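Local coordinates for GphF Dehydratase 1 (Archangium violaceum, PDB 6MBF), which probably dehydrates beta-hydroxyacyl intermediates during gephyronic acid polyketide assembly and takes part in rearranging the resulting olefin, as a dehydratase domain of a polyketide synthase, at residues P10-R15 with L59-R64; L55-A60 with A93-R98; G187-E192 with H199-D204; Q208-L213 with H260-R265; A212-H217 with L246-P251. One frame throughout, in Å; residues are numbered along the deposited sequence. Where two conformers were deposited one is given.

Contact 1 (P10-R15 with L59-R64); sequences PLLGRR and LAAASR
Leu12 reaches the helix segment 59-64 with one methyl group. Its CD1 lies 3.7 Å from Ala60 CB and equally close to the backbone N of Ala61. The same CD1 also meets the aliphatic part of Arg64, at 3.8 Å from CD. So one methyl is held by successive turns of the helix, between two alanines and the CD methylene of Arg64. Leu12 CG lies a little further off, 4.1 Å from Ala60 CB.

Arg64 is placed by its own helix. Its chain runs extended from CG to NE, then folds its guanidinium back over the preceding turn. NH1 donates to Ala60 O at 3.1 Å, with an N-H...O angle of 157°. That oxygen also takes the backbone N-H of Arg64, and the two donors come from opposite faces of the carbonyl plane. NH1 has a further partner in Glu197, a salt bridge that ties the helix to a loop. This sets the CD methylene of Arg64 against the leucine methyl.

The backbone N atoms of Leu11 and Leu12 both bond to His9 ND1, which helps fix the loop before Leu12. The loop then enters strand 14-15, which pairs with strand 23-30. Phe26 of strand 23-30 touches both Leu12 and Arg64. Leu12 thus packs between Phe26 and helix 52-65, the central helix of the first hot dog, on which this N-terminal loop lies.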
# COMPACT_ATOMS: atom_id res chain seq x y z
N PRO A 10 -9.49 5.45 9.61
CA PRO A 10 -10.05 4.08 9.60
C PRO A 10 -9.04 2.99 9.93
O PRO A 10 -9.45 1.87 10.25
CB PRO A 10 -10.57 3.92 8.16
CG PRO A 10 -10.63 5.30 7.60
CD PRO A 10 -9.55 6.08 8.28
N LEU A 11 -7.74 3.27 9.83
CA LEU A 11 -6.70 2.31 10.15
C LEU A 11 -5.86 2.71 11.35
O LEU A 11 -5.53 1.85 12.19
CB LEU A 11 -5.79 2.12 8.92
CG LEU A 11 -6.49 1.56 7.69
CD1 LEU A 11 -5.60 1.77 6.48
CD2 LEU A 11 -6.80 0.08 7.89
N LEU A 12 -5.50 3.99 11.46
CA LEU A 12 -4.74 4.49 12.61
C LEU A 12 -5.54 4.40 13.90
O LEU A 12 -4.97 4.19 14.98
CB LEU A 12 -4.35 5.95 12.38
CG LEU A 12 -2.98 6.33 11.82
CD1 LEU A 12 -2.82 7.83 12.00
CD2 LEU A 12 -1.88 5.57 12.53
N GLY A 13 -6.85 4.60 13.82
CA GLY A 13 -7.65 4.72 15.03
C GLY A 13 -7.52 6.11 15.60
O GLY A 13 -7.58 7.10 14.87
N ARG A 14 -7.30 6.20 16.91
CA ARG A 14 -7.22 7.48 17.60
C ARG A 14 -5.86 7.62 18.27
O ARG A 14 -5.24 6.64 18.68
CB ARG A 14 -8.33 7.61 18.65
CG ARG A 14 -8.37 6.46 19.64
CD ARG A 14 -9.49 6.64 20.66
NE ARG A 14 -9.22 7.76 21.54
CZ ARG A 14 -8.68 7.65 22.75
NH1 ARG A 14 -8.36 6.46 23.23
NH2 ARG A 14 -8.46 8.74 23.48
N ARG A 15 -5.39 8.87 18.37
CA ARG A 15 -4.18 9.12 19.13
C ARG A 15 -4.49 9.02 20.62
O ARG A 15 -5.46 9.62 21.10
CB ARG A 15 -3.58 10.49 18.80
CG ARG A 15 -2.21 10.67 19.44
CD ARG A 15 -1.55 11.96 19.03
NE ARG A 15 -0.41 12.23 19.90
CZ ARG A 15 0.16 13.43 20.04
NH1 ARG A 15 -0.31 14.47 19.37
NH2 ARG A 15 1.19 13.58 20.86
N LEU A 59 1.69 7.42 6.31
CA LEU A 59 1.38 8.74 5.75
C LEU A 59 0.42 9.50 6.65
O LEU A 59 0.58 10.70 6.88
CB LEU A 59 0.78 8.60 4.35
CG LEU A 59 1.69 8.08 3.25
CD1 LEU A 59 0.83 7.58 2.11
CD2 LEU A 59 2.67 9.17 2.78
N ALA A 60 -0.59 8.80 7.18
CA ALA A 60 -1.57 9.42 8.06
C ALA A 60 -0.91 9.86 9.36
O ALA A 60 -1.22 10.94 9.87
CB ALA A 60 -2.72 8.44 8.31
N ALA A 61 0.01 9.05 9.89
CA ALA A 61 0.75 9.45 11.08
C ALA A 61 1.63 10.65 10.79
O ALA A 61 1.73 11.57 11.61
CB ALA A 61 1.60 8.29 11.60
N ALA A 62 2.29 10.67 9.62
CA ALA A 62 3.09 11.83 9.25
C ALA A 62 2.25 13.10 9.24
O ALA A 62 2.68 14.16 9.71
CB ALA A 62 3.74 11.61 7.88
N SER A 63 1.02 13.00 8.71
CA SER A 63 0.18 14.18 8.61
C SER A 63 -0.22 14.70 9.99
O SER A 63 -0.27 15.92 10.21
CB SER A 63 -1.07 13.86 7.79
OG SER A 63 -1.88 15.02 7.64
N ARG A 64 -0.48 13.80 10.92
CA ARG A 64 -1.01 14.19 12.22
C ARG A 64 0.08 14.51 13.24
O ARG A 64 -0.16 15.32 14.14
CB ARG A 64 -1.92 13.09 12.77
CG ARG A 64 -3.19 12.92 11.96
CD ARG A 64 -3.76 11.50 12.02
NE ARG A 64 -5.06 11.42 11.36
CZ ARG A 64 -5.23 11.39 10.04
NH1 ARG A 64 -4.18 11.43 9.22
NH2 ARG A 64 -6.45 11.33 9.52

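Contact 2 (L55-A60 with A93-R98); sequences LEMALA and ARLRLR
Met57 lies on the central helix of a hot-dog fold and packs against Leu95 and Leu97 of the surrounding sheet. Dehydratase domains of polyketide synthases are built as a double hot dog. Here helix 52-65 is the "sausage" of one half, and strand 93-100 belongs to the curved antiparallel sheet that wraps it. The short segments approach to 10.1 Å between axes, and their directions differ by 47°. That leaves room for one layer of apolar side chains.

Met57 projects toward the strand. Its chain is straight as far as SD and bends at the thioether, with chi3 at 71°. The bend lays both SD and CE against Leu95, each 3.9 Å from Leu95 CD1. The two side chains cross obliquely. Leu11 of the preceding loop and Ile106 of strand 103-109 also touch the Met57 side chain.

Leu97 comes in one strand repeat further on, on the same face of the sheet. Its CD1 reaches the root of Met57, at 4.1 Å from CB, and does not meet the thioether. Between these two leucines, Arg96 points away from the helix and forms a salt bridge with Glu117.

The contact is wholly apolar in its side chains and fully buried. Leu97 has CG anti to its backbone N (chi1 -175°). This carries CD1 onto the helix backbone, 3.6 Å from Met57 O and 4.1 Å from Ala58 N.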
# COMPACT_ATOMS: atom_id res chain seq x y z
N LEU A 55 1.63 1.56 4.59
CA LEU A 55 2.06 2.83 3.99
C LEU A 55 1.05 3.93 4.28
O LEU A 55 1.43 5.06 4.61
CB LEU A 55 2.26 2.65 2.49
CG LEU A 55 3.34 1.66 2.06
CD1 LEU A 55 3.44 1.60 0.54
CD2 LEU A 55 4.68 2.07 2.66
N GLU A 56 -0.25 3.62 4.18
CA GLU A 56 -1.27 4.62 4.49
C GLU A 56 -1.22 5.03 5.96
O GLU A 56 -1.30 6.22 6.28
CB GLU A 56 -2.67 4.09 4.13
CG GLU A 56 -3.82 4.91 4.76
CD GLU A 56 -3.89 6.37 4.29
OE1 GLU A 56 -3.19 6.77 3.32
OE2 GLU A 56 -4.66 7.13 4.90
N MET A 57 -1.09 4.06 6.86
CA MET A 57 -1.00 4.39 8.28
C MET A 57 0.18 5.32 8.54
O MET A 57 0.06 6.28 9.32
CB MET A 57 -0.88 3.11 9.10
CG MET A 57 -2.17 2.29 9.10
SD MET A 57 -1.98 0.68 9.87
CE MET A 57 -1.79 1.14 11.60
N ALA A 58 1.31 5.08 7.88
CA ALA A 58 2.49 5.92 8.08
C ALA A 58 2.28 7.32 7.50
O ALA A 58 2.67 8.31 8.13
CB ALA A 58 3.72 5.26 7.46
N LEU A 59 1.69 7.42 6.31
CA LEU A 59 1.38 8.74 5.75
C LEU A 59 0.42 9.50 6.65
O LEU A 59 0.58 10.70 6.88
CB LEU A 59 0.78 8.60 4.35
CG LEU A 59 1.69 8.08 3.25
CD1 LEU A 59 0.83 7.58 2.11
CD2 LEU A 59 2.67 9.17 2.78
N ALA A 60 -0.59 8.80 7.18
CA ALA A 60 -1.57 9.42 8.06
C ALA A 60 -0.91 9.86 9.36
O ALA A 60 -1.22 10.94 9.87
CB ALA A 60 -2.72 8.44 8.31
N ALA A 93 -8.91 -7.32 15.37
CA ALA A 93 -7.51 -7.23 15.75
C ALA A 93 -7.20 -5.80 16.17
O ALA A 93 -7.63 -4.85 15.51
CB ALA A 93 -6.58 -7.63 14.59
N ARG A 94 -6.46 -5.66 17.26
CA ARG A 94 -5.94 -4.36 17.67
C ARG A 94 -4.77 -3.97 16.77
O ARG A 94 -3.89 -4.79 16.50
CB ARG A 94 -5.47 -4.40 19.12
CG ARG A 94 -6.54 -4.79 20.13
CD ARG A 94 -7.73 -3.85 20.07
NE ARG A 94 -7.32 -2.45 20.11
CZ ARG A 94 -7.11 -1.76 21.23
NH1 ARG A 94 -7.27 -2.34 22.41
NH2 ARG A 94 -6.74 -0.49 21.16
N LEU A 95 -4.77 -2.72 16.32
CA LEU A 95 -3.68 -2.15 15.53
C LEU A 95 -3.05 -1.00 16.30
O LEU A 95 -3.75 -0.24 16.97
CB LEU A 95 -4.16 -1.63 14.18
CG LEU A 95 -4.32 -2.56 12.99
CD1 LEU A 95 -4.47 -1.71 11.74
CD2 LEU A 95 -3.15 -3.51 12.86
N ARG A 96 -1.73 -0.86 16.18
CA ARG A 96 -1.01 0.17 16.91
C ARG A 96 0.10 0.71 16.03
O ARG A 96 0.87 -0.06 15.46
CB ARG A 96 -0.42 -0.39 18.21
CG ARG A 96 0.38 0.60 19.04
CD ARG A 96 1.01 -0.09 20.25
NE ARG A 96 2.15 -0.93 19.88
CZ ARG A 96 2.74 -1.82 20.68
NH1 ARG A 96 2.29 -2.00 21.91
NH2 ARG A 96 3.76 -2.53 20.24
N LEU A 97 0.18 2.03 15.92
CA LEU A 97 1.35 2.69 15.35
C LEU A 97 1.98 3.52 16.45
O LEU A 97 1.32 4.39 17.04
CB LEU A 97 0.98 3.57 14.15
CG LEU A 97 2.16 4.22 13.40
CD1 LEU A 97 1.80 4.45 11.92
CD2 LEU A 97 2.64 5.54 14.03
N ARG A 98 3.25 3.25 16.74
CA ARG A 98 4.00 4.02 17.72
C ARG A 98 5.16 4.71 17.02
O ARG A 98 5.70 4.21 16.03
CB ARG A 98 4.50 3.12 18.86
CG ARG A 98 5.58 2.14 18.48
CD ARG A 98 5.87 1.18 19.63
NE ARG A 98 7.07 0.38 19.37
CZ ARG A 98 7.42 -0.67 20.11
NH1 ARG A 98 6.67 -1.03 21.13
NH2 ARG A 98 8.52 -1.36 19.82

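Contact 3 (G187-E192 with H199-D204); sequences GEEAQE and HPALLD
His199 holds its imidazole with an acceptor at one edge and a donor at another. Glu192 OE1 meets the NE2 edge in the ring plane, and the carboxylate is nearly coplanar with the ring, 9° apart. Glu189, three residues before Glu192, approaches obliquely from one side of the ring plane. Its CG lies 3.7 Å from His199 CE1, beyond the rim, and its backbone O is 3.4 Å from His199 CD2. The carboxylate of Glu189 is turned 68° to the ring and bonds to Arg165.

NE2 donates to Glu192 OE1 at 3.0 Å, in a bond of 163°. ND1 accepts from Ala201 N, also at 3.0 Å. The ring is thus gripped at both nitrogens, and its rotation is probably well fixed. His199 is the N-cap of helix 200-214, and the ND1 bond is the capping bond. Ala201 CB adds a looser contact with Glu189 CG, at 4.1 Å.

The Glu192-His199 bond joins the turn after the weakly formed helix 187-190 to the start of helix 200-214, the long helix of the second hot-dog half. The ring of Tyr196 meets that of His199, the two planes inclined to each other. Further along, Pro200 and Leu203 pack on helix 52-65.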
# COMPACT_ATOMS: atom_id res chain seq x y z
N GLY A 187 -17.57 2.59 -6.46
CA GLY A 187 -18.36 2.08 -5.35
C GLY A 187 -18.06 2.78 -4.04
O GLY A 187 -17.84 4.00 -3.99
N GLU A 188 -18.05 2.00 -2.96
CA GLU A 188 -17.82 2.55 -1.63
C GLU A 188 -16.43 3.15 -1.52
O GLU A 188 -16.23 4.15 -0.82
CB GLU A 188 -17.99 1.46 -0.57
CG GLU A 188 -19.34 0.74 -0.60
CD GLU A 188 -19.50 -0.23 0.56
OE1 GLU A 188 -20.61 -0.79 0.72
OE2 GLU A 188 -18.53 -0.44 1.32
N GLU A 189 -15.45 2.55 -2.20
CA GLU A 189 -14.08 3.02 -2.05
C GLU A 189 -13.91 4.42 -2.63
O GLU A 189 -13.16 5.24 -2.08
CB GLU A 189 -13.11 2.01 -2.68
CG GLU A 189 -12.76 0.83 -1.76
CD GLU A 189 -13.90 -0.18 -1.56
OE1 GLU A 189 -13.95 -0.84 -0.50
OE2 GLU A 189 -14.74 -0.32 -2.47
N ALA A 190 -14.62 4.73 -3.72
CA ALA A 190 -14.58 6.09 -4.25
C ALA A 190 -15.30 7.08 -3.35
O ALA A 190 -15.05 8.28 -3.45
CB ALA A 190 -15.21 6.13 -5.65
N GLN A 191 -16.18 6.61 -2.47
CA GLN A 191 -16.89 7.50 -1.56
C GLN A 191 -16.08 7.85 -0.32
O GLN A 191 -16.52 8.70 0.46
CB GLN A 191 -18.22 6.85 -1.14
CG GLN A 191 -19.14 6.54 -2.30
CD GLN A 191 -19.25 7.70 -3.27
OE1 GLN A 191 -18.90 7.59 -4.44
NE2 GLN A 191 -19.74 8.84 -2.77
N GLU A 192 -14.92 7.23 -0.13
CA GLU A 192 -14.13 7.36 1.08
C GLU A 192 -12.89 8.22 0.90
O GLU A 192 -11.90 8.04 1.62
CB GLU A 192 -13.72 5.97 1.58
CG GLU A 192 -14.89 5.08 1.91
CD GLU A 192 -14.50 3.62 2.06
OE1 GLU A 192 -13.41 3.21 1.59
OE2 GLU A 192 -15.30 2.86 2.64
N HIS A 199 -5.91 6.34 -0.67
CA HIS A 199 -6.71 5.15 -0.43
C HIS A 199 -5.88 3.89 -0.69
O HIS A 199 -5.29 3.75 -1.77
CB HIS A 199 -7.96 5.15 -1.30
CG HIS A 199 -9.05 4.27 -0.76
ND1 HIS A 199 -8.86 2.93 -0.51
CD2 HIS A 199 -10.33 4.55 -0.41
CE1 HIS A 199 -9.97 2.42 -0.02
NE2 HIS A 199 -10.88 3.38 0.06
N PRO A 200 -5.79 2.97 0.27
CA PRO A 200 -5.08 1.70 0.02
C PRO A 200 -5.52 1.00 -1.25
O PRO A 200 -4.68 0.41 -1.93
CB PRO A 200 -5.40 0.88 1.27
CG PRO A 200 -5.57 1.92 2.35
CD PRO A 200 -6.23 3.09 1.68
N ALA A 201 -6.81 1.07 -1.59
CA ALA A 201 -7.28 0.41 -2.80
C ALA A 201 -6.64 1.02 -4.04
O ALA A 201 -6.35 0.31 -5.01
CB ALA A 201 -8.81 0.50 -2.90
N LEU A 202 -6.45 2.34 -4.04
CA LEU A 202 -5.84 2.99 -5.19
C LEU A 202 -4.36 2.63 -5.32
O LEU A 202 -3.88 2.27 -6.40
CB LEU A 202 -6.04 4.50 -5.10
CG LEU A 202 -5.66 5.32 -6.34
CD1 LEU A 202 -6.52 6.56 -6.44
CD2 LEU A 202 -4.20 5.73 -6.28
N LEU A 203 -3.60 2.71 -4.22
CA LEU A 203 -2.19 2.37 -4.31
C LEU A 203 -2.00 0.88 -4.62
O LEU A 203 -1.13 0.53 -5.41
CB LEU A 203 -1.45 2.77 -3.04
CG LEU A 203 0.06 2.59 -3.12
CD1 LEU A 203 0.66 3.42 -4.26
CD2 LEU A 203 0.72 2.93 -1.77
N ASP A 204 -2.83 0.01 -4.03
CA ASP A 204 -2.77 -1.41 -4.39
C ASP A 204 -3.01 -1.61 -5.88
O ASP A 204 -2.35 -2.45 -6.50
CB ASP A 204 -3.79 -2.21 -3.59
CG ASP A 204 -3.91 -3.64 -4.09
OD1 ASP A 204 -3.00 -4.45 -3.80
OD2 ASP A 204 -4.91 -3.94 -4.78

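Contact 4 (Q208-L213 with H260-R265); sequences QCVFAL and HTADLR
Val210 faces the strand segment 260-265 and divides its two methyls between Ala262 and Leu264. From CB the chain forks. CG1 is anti to the backbone N (chi1 -174°) and points at Ala262, with 3.9 Å from CG1 to Ala262 CB. The other branch, CG2, stands beside the backbone N. It lies 4.1 Å from Ala262 CB and 4.0 Å from Leu264 CD2. The single methyl of Ala262 therefore sits against both arms of the valine, while Leu264 meets only one.

Val210 belongs to helix 200-214, the central helix of the second hot dog in this double hot-dog domain. Strand 259-267 is part of the antiparallel sheet that curves round it. Ala262 and Leu264 are two residues apart, so both turn to the helix, and Thr261 and Asp263 turn away. The alanine is consistent with the close approach: the CA atoms of Val210 and Ala262 are 7.4 Å apart.

Leu264 lies two residues further along the strand, and its side chain runs across that of Val210 at a slant. Leu246 and Leu248 of strand 241-248, with Leu282 of strand 273-284, also touch Val210. On the outward face of the strand, Asp263 bonds to His249.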
# COMPACT_ATOMS: atom_id res chain seq x y z
N GLN A 208 -0.64 -3.47 -8.43
CA GLN A 208 -1.10 -4.58 -9.26
C GLN A 208 -0.74 -4.39 -10.73
O GLN A 208 -0.62 -5.38 -11.47
CB GLN A 208 -2.61 -4.78 -9.08
CG GLN A 208 -3.02 -5.42 -7.74
CD GLN A 208 -4.37 -6.08 -7.84
OE1 GLN A 208 -4.61 -6.87 -8.76
NE2 GLN A 208 -5.27 -5.74 -6.92
N CYS A 209 -0.58 -3.14 -11.19
CA CYS A 209 -0.03 -2.90 -12.52
C CYS A 209 1.36 -3.52 -12.65
O CYS A 209 1.71 -4.07 -13.71
CB CYS A 209 0.02 -1.41 -12.82
SG CYS A 209 -1.59 -0.60 -13.00
N VAL A 210 2.17 -3.44 -11.59
CA VAL A 210 3.48 -4.10 -11.63
C VAL A 210 3.29 -5.61 -11.72
O VAL A 210 3.98 -6.29 -12.50
CB VAL A 210 4.33 -3.72 -10.40
CG1 VAL A 210 5.74 -4.32 -10.54
CG2 VAL A 210 4.39 -2.22 -10.21
N PHE A 211 2.35 -6.15 -10.94
CA PHE A 211 2.05 -7.59 -10.99
C PHE A 211 1.68 -8.03 -12.39
O PHE A 211 2.14 -9.08 -12.87
CB PHE A 211 0.90 -7.93 -10.04
CG PHE A 211 1.21 -7.76 -8.57
CD1 PHE A 211 2.51 -7.61 -8.11
CD2 PHE A 211 0.17 -7.81 -7.65
CE1 PHE A 211 2.75 -7.48 -6.74
CE2 PHE A 211 0.41 -7.68 -6.29
CZ PHE A 211 1.70 -7.52 -5.85
N ALA A 212 0.83 -7.24 -13.06
CA ALA A 212 0.36 -7.61 -14.39
C ALA A 212 1.51 -7.70 -15.38
O ALA A 212 1.51 -8.55 -16.28
CB ALA A 212 -0.70 -6.61 -14.88
N LEU A 213 2.52 -6.83 -15.24
CA LEU A 213 3.69 -6.93 -16.11
C LEU A 213 4.51 -8.17 -15.79
O LEU A 213 4.88 -8.93 -16.69
CB LEU A 213 4.54 -5.66 -16.00
CG LEU A 213 4.36 -4.72 -17.18
CD1 LEU A 213 2.94 -4.16 -17.18
CD2 LEU A 213 5.40 -3.62 -17.13
N HIS A 260 11.46 -8.89 -7.33
CA HIS A 260 11.45 -7.81 -8.30
C HIS A 260 11.52 -6.49 -7.55
O HIS A 260 11.21 -6.42 -6.35
CB HIS A 260 10.21 -7.81 -9.19
CG HIS A 260 10.25 -8.82 -10.29
ND1 HIS A 260 10.95 -8.61 -11.45
CD2 HIS A 260 9.65 -10.03 -10.42
CE1 HIS A 260 10.80 -9.66 -12.25
NE2 HIS A 260 10.01 -10.53 -11.64
N THR A 261 11.93 -5.45 -8.26
CA THR A 261 11.93 -4.09 -7.73
C THR A 261 11.30 -3.17 -8.77
O THR A 261 11.47 -3.39 -9.98
CB THR A 261 13.35 -3.62 -7.38
OG1 THR A 261 13.95 -4.53 -6.46
CG2 THR A 261 13.34 -2.22 -6.75
N ALA A 262 10.54 -2.17 -8.32
CA ALA A 262 9.88 -1.26 -9.24
C ALA A 262 9.84 0.14 -8.66
O ALA A 262 9.79 0.32 -7.43
CB ALA A 262 8.45 -1.72 -9.58
N ASP A 263 9.86 1.13 -9.55
CA ASP A 263 9.59 2.52 -9.23
C ASP A 263 8.27 2.94 -9.87
O ASP A 263 7.90 2.44 -10.94
CB ASP A 263 10.72 3.43 -9.73
CG ASP A 263 12.09 2.96 -9.28
OD1 ASP A 263 12.25 2.72 -8.07
OD2 ASP A 263 12.99 2.84 -10.14
N LEU A 264 7.55 3.84 -9.22
CA LEU A 264 6.26 4.27 -9.73
C LEU A 264 6.08 5.76 -9.54
O LEU A 264 6.61 6.35 -8.59
CB LEU A 264 5.09 3.54 -9.06
CG LEU A 264 5.03 2.01 -9.14
CD1 LEU A 264 5.79 1.38 -8.00
CD2 LEU A 264 3.57 1.57 -9.11
N ARG A 265 5.34 6.38 -10.45
CA ARG A 265 4.96 7.78 -10.38
C ARG A 265 3.47 7.87 -10.67
O ARG A 265 3.00 7.36 -11.69
CB ARG A 265 5.76 8.63 -11.38
CG ARG A 265 7.28 8.54 -11.20
CD ARG A 265 7.67 9.08 -9.84
NE ARG A 265 9.11 9.23 -9.67
CZ ARG A 265 9.89 8.39 -8.99
NH1 ARG A 265 9.38 7.31 -8.41
NH2 ARG A 265 11.19 8.65 -8.88

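Contact 5 (A212-H217 with L246-P251); sequences ALIYAH and LRLHPP
Leu213 and Leu246 lie side by side and run in opposite directions, one from the helix and one from the strand. The closest atoms are Leu213 CD2 and Leu246 CD1, at 3.8 Å. Leu246 holds its CG between the backbone N and the carbonyl carbon (chi1 72°), the crowded position.

Ile214 and Leu248 meet differently, crossing at about a right angle. Ile214 does not aim its CB at the strand, but its longer branch swings over. CG1 comes to 3.9 Å from Leu248 CD1. Leu248 CD2 is 4.1 Å from both CG1 and CD1 of that branch. Leu248 CD1 is also 3.9 Å from Leu213 CB, so this methyl rests in the corner formed by Leu213 and Ile214.

These residues pack the last part of helix 200-214, the central helix of the second hot dog, against strand 241-248 of its sheet. His260 of strand 259-267 packs on Ile214 and Leu248 from the next strand. Nearby backbone oxygens find partners of their own: Leu213 O accepts from Arg174 and Leu248 O from Arg177.

Only methyl and methylene groups touch here, and all four residues are buried. Nothing polar sets a direction, so the packing rests on shape and on the exclusion of water.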
# COMPACT_ATOMS: atom_id res chain seq x y z
N ALA A 212 0.83 -7.24 -13.06
CA ALA A 212 0.36 -7.61 -14.39
C ALA A 212 1.51 -7.70 -15.38
O ALA A 212 1.51 -8.55 -16.28
CB ALA A 212 -0.70 -6.61 -14.88
N LEU A 213 2.52 -6.83 -15.24
CA LEU A 213 3.69 -6.93 -16.11
C LEU A 213 4.51 -8.17 -15.79
O LEU A 213 4.88 -8.93 -16.69
CB LEU A 213 4.54 -5.66 -16.00
CG LEU A 213 4.36 -4.72 -17.18
CD1 LEU A 213 2.94 -4.16 -17.18
CD2 LEU A 213 5.40 -3.62 -17.13
N ILE A 214 4.79 -8.40 -14.50
CA ILE A 214 5.56 -9.57 -14.09
C ILE A 214 4.91 -10.86 -14.60
O ILE A 214 5.57 -11.70 -15.21
CB ILE A 214 5.72 -9.60 -12.56
CG1 ILE A 214 6.61 -8.44 -12.09
CG2 ILE A 214 6.26 -10.94 -12.10
CD1 ILE A 214 6.51 -8.18 -10.59
N TYR A 215 3.60 -11.01 -14.36
CA TYR A 215 2.93 -12.29 -14.58
C TYR A 215 2.69 -12.58 -16.06
O TYR A 215 2.23 -13.68 -16.40
CB TYR A 215 1.62 -12.34 -13.79
CG TYR A 215 1.86 -12.39 -12.29
CD1 TYR A 215 1.03 -11.72 -11.40
CD2 TYR A 215 2.93 -13.11 -11.77
CE1 TYR A 215 1.25 -11.77 -10.03
CE2 TYR A 215 3.16 -13.16 -10.40
CZ TYR A 215 2.32 -12.49 -9.54
OH TYR A 215 2.55 -12.54 -8.19
N ALA A 216 3.01 -11.63 -16.94
CA ALA A 216 3.09 -11.95 -18.36
C ALA A 216 4.21 -12.94 -18.64
O ALA A 216 4.14 -13.66 -19.65
CB ALA A 216 3.29 -10.68 -19.18
N HIS A 217 5.21 -13.03 -17.77
CA HIS A 217 6.41 -13.82 -18.02
C HIS A 217 6.66 -14.95 -17.03
O HIS A 217 7.50 -15.81 -17.32
CB HIS A 217 7.65 -12.91 -18.02
CG HIS A 217 7.51 -11.71 -18.90
ND1 HIS A 217 7.63 -11.77 -20.27
CD2 HIS A 217 7.24 -10.42 -18.60
CE1 HIS A 217 7.46 -10.56 -20.78
NE2 HIS A 217 7.22 -9.72 -19.79
N LEU A 246 5.05 3.07 -14.28
CA LEU A 246 5.86 2.16 -13.48
C LEU A 246 7.05 1.68 -14.30
O LEU A 246 6.97 1.58 -15.53
CB LEU A 246 5.04 0.95 -12.98
CG LEU A 246 4.64 -0.10 -14.02
CD1 LEU A 246 5.71 -1.19 -14.18
CD2 LEU A 246 3.34 -0.74 -13.64
N ARG A 247 8.14 1.38 -13.61
CA ARG A 247 9.33 0.83 -14.25
C ARG A 247 9.89 -0.30 -13.40
O ARG A 247 10.29 -0.09 -12.25
CB ARG A 247 10.40 1.90 -14.49
CG ARG A 247 11.71 1.33 -15.07
CD ARG A 247 12.77 2.41 -15.34
NE ARG A 247 12.34 3.39 -16.34
CZ ARG A 247 12.27 4.70 -16.14
NH1 ARG A 247 12.60 5.23 -14.96
NH2 ARG A 247 11.87 5.50 -17.12
N LEU A 248 9.91 -1.51 -13.96
CA LEU A 248 10.53 -2.64 -13.29
C LEU A 248 12.04 -2.60 -13.50
O LEU A 248 12.52 -2.30 -14.59
CB LEU A 248 9.96 -3.95 -13.84
CG LEU A 248 8.69 -4.43 -13.14
CD1 LEU A 248 7.88 -5.34 -14.07
CD2 LEU A 248 9.04 -5.17 -11.85
N HIS A 249 12.78 -2.88 -12.43
CA HIS A 249 14.22 -3.01 -12.53
C HIS A 249 14.57 -4.28 -13.31
O HIS A 249 13.75 -5.19 -13.42
CB HIS A 249 14.85 -3.04 -11.14
CG HIS A 249 14.76 -1.74 -10.40
ND1 HIS A 249 15.56 -1.44 -9.32
CD2 HIS A 249 13.97 -0.66 -10.59
CE1 HIS A 249 15.27 -0.24 -8.87
NE2 HIS A 249 14.30 0.26 -9.63
N PRO A 250 15.77 -4.35 -13.88
CA PRO A 250 16.16 -5.56 -14.61
C PRO A 250 16.11 -6.78 -13.72
O PRO A 250 16.69 -6.79 -12.62
CB PRO A 250 17.60 -5.25 -15.07
CG PRO A 250 18.04 -4.07 -14.29
CD PRO A 250 16.80 -3.30 -13.96
N PRO A 251 15.41 -7.83 -14.14
CA PRO A 251 15.30 -9.03 -13.32
C PRO A 251 16.56 -9.88 -13.42
O PRO A 251 17.34 -9.78 -14.37
CB PRO A 251 14.10 -9.78 -13.91
CG PRO A 251 13.62 -8.94 -15.07
CD PRO A 251 14.69 -7.97 -15.41

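How the contacts relate
All five contacts are largely buried, and they divide between the two hot-dog halves. Contacts 1 and 2 share helix 52-65 and touch, through Leu11 CB and Met57 CG at 3.6 Å. Contacts 4 and 5 share helix 200-214 and use adjacent strands, with centres about 6 Å apart. These four are mainly apolar packing, though contact 1 includes a partly exposed arginine. Contact 3 is the polar one. His199 in it caps the start of helix 200-214, and this helix start packs on the first half, where Leu55 and Leu203 touch. It touches contacts 1 and 2, while contacts 1 and 5 are furthest apart, about 32 Å between centres.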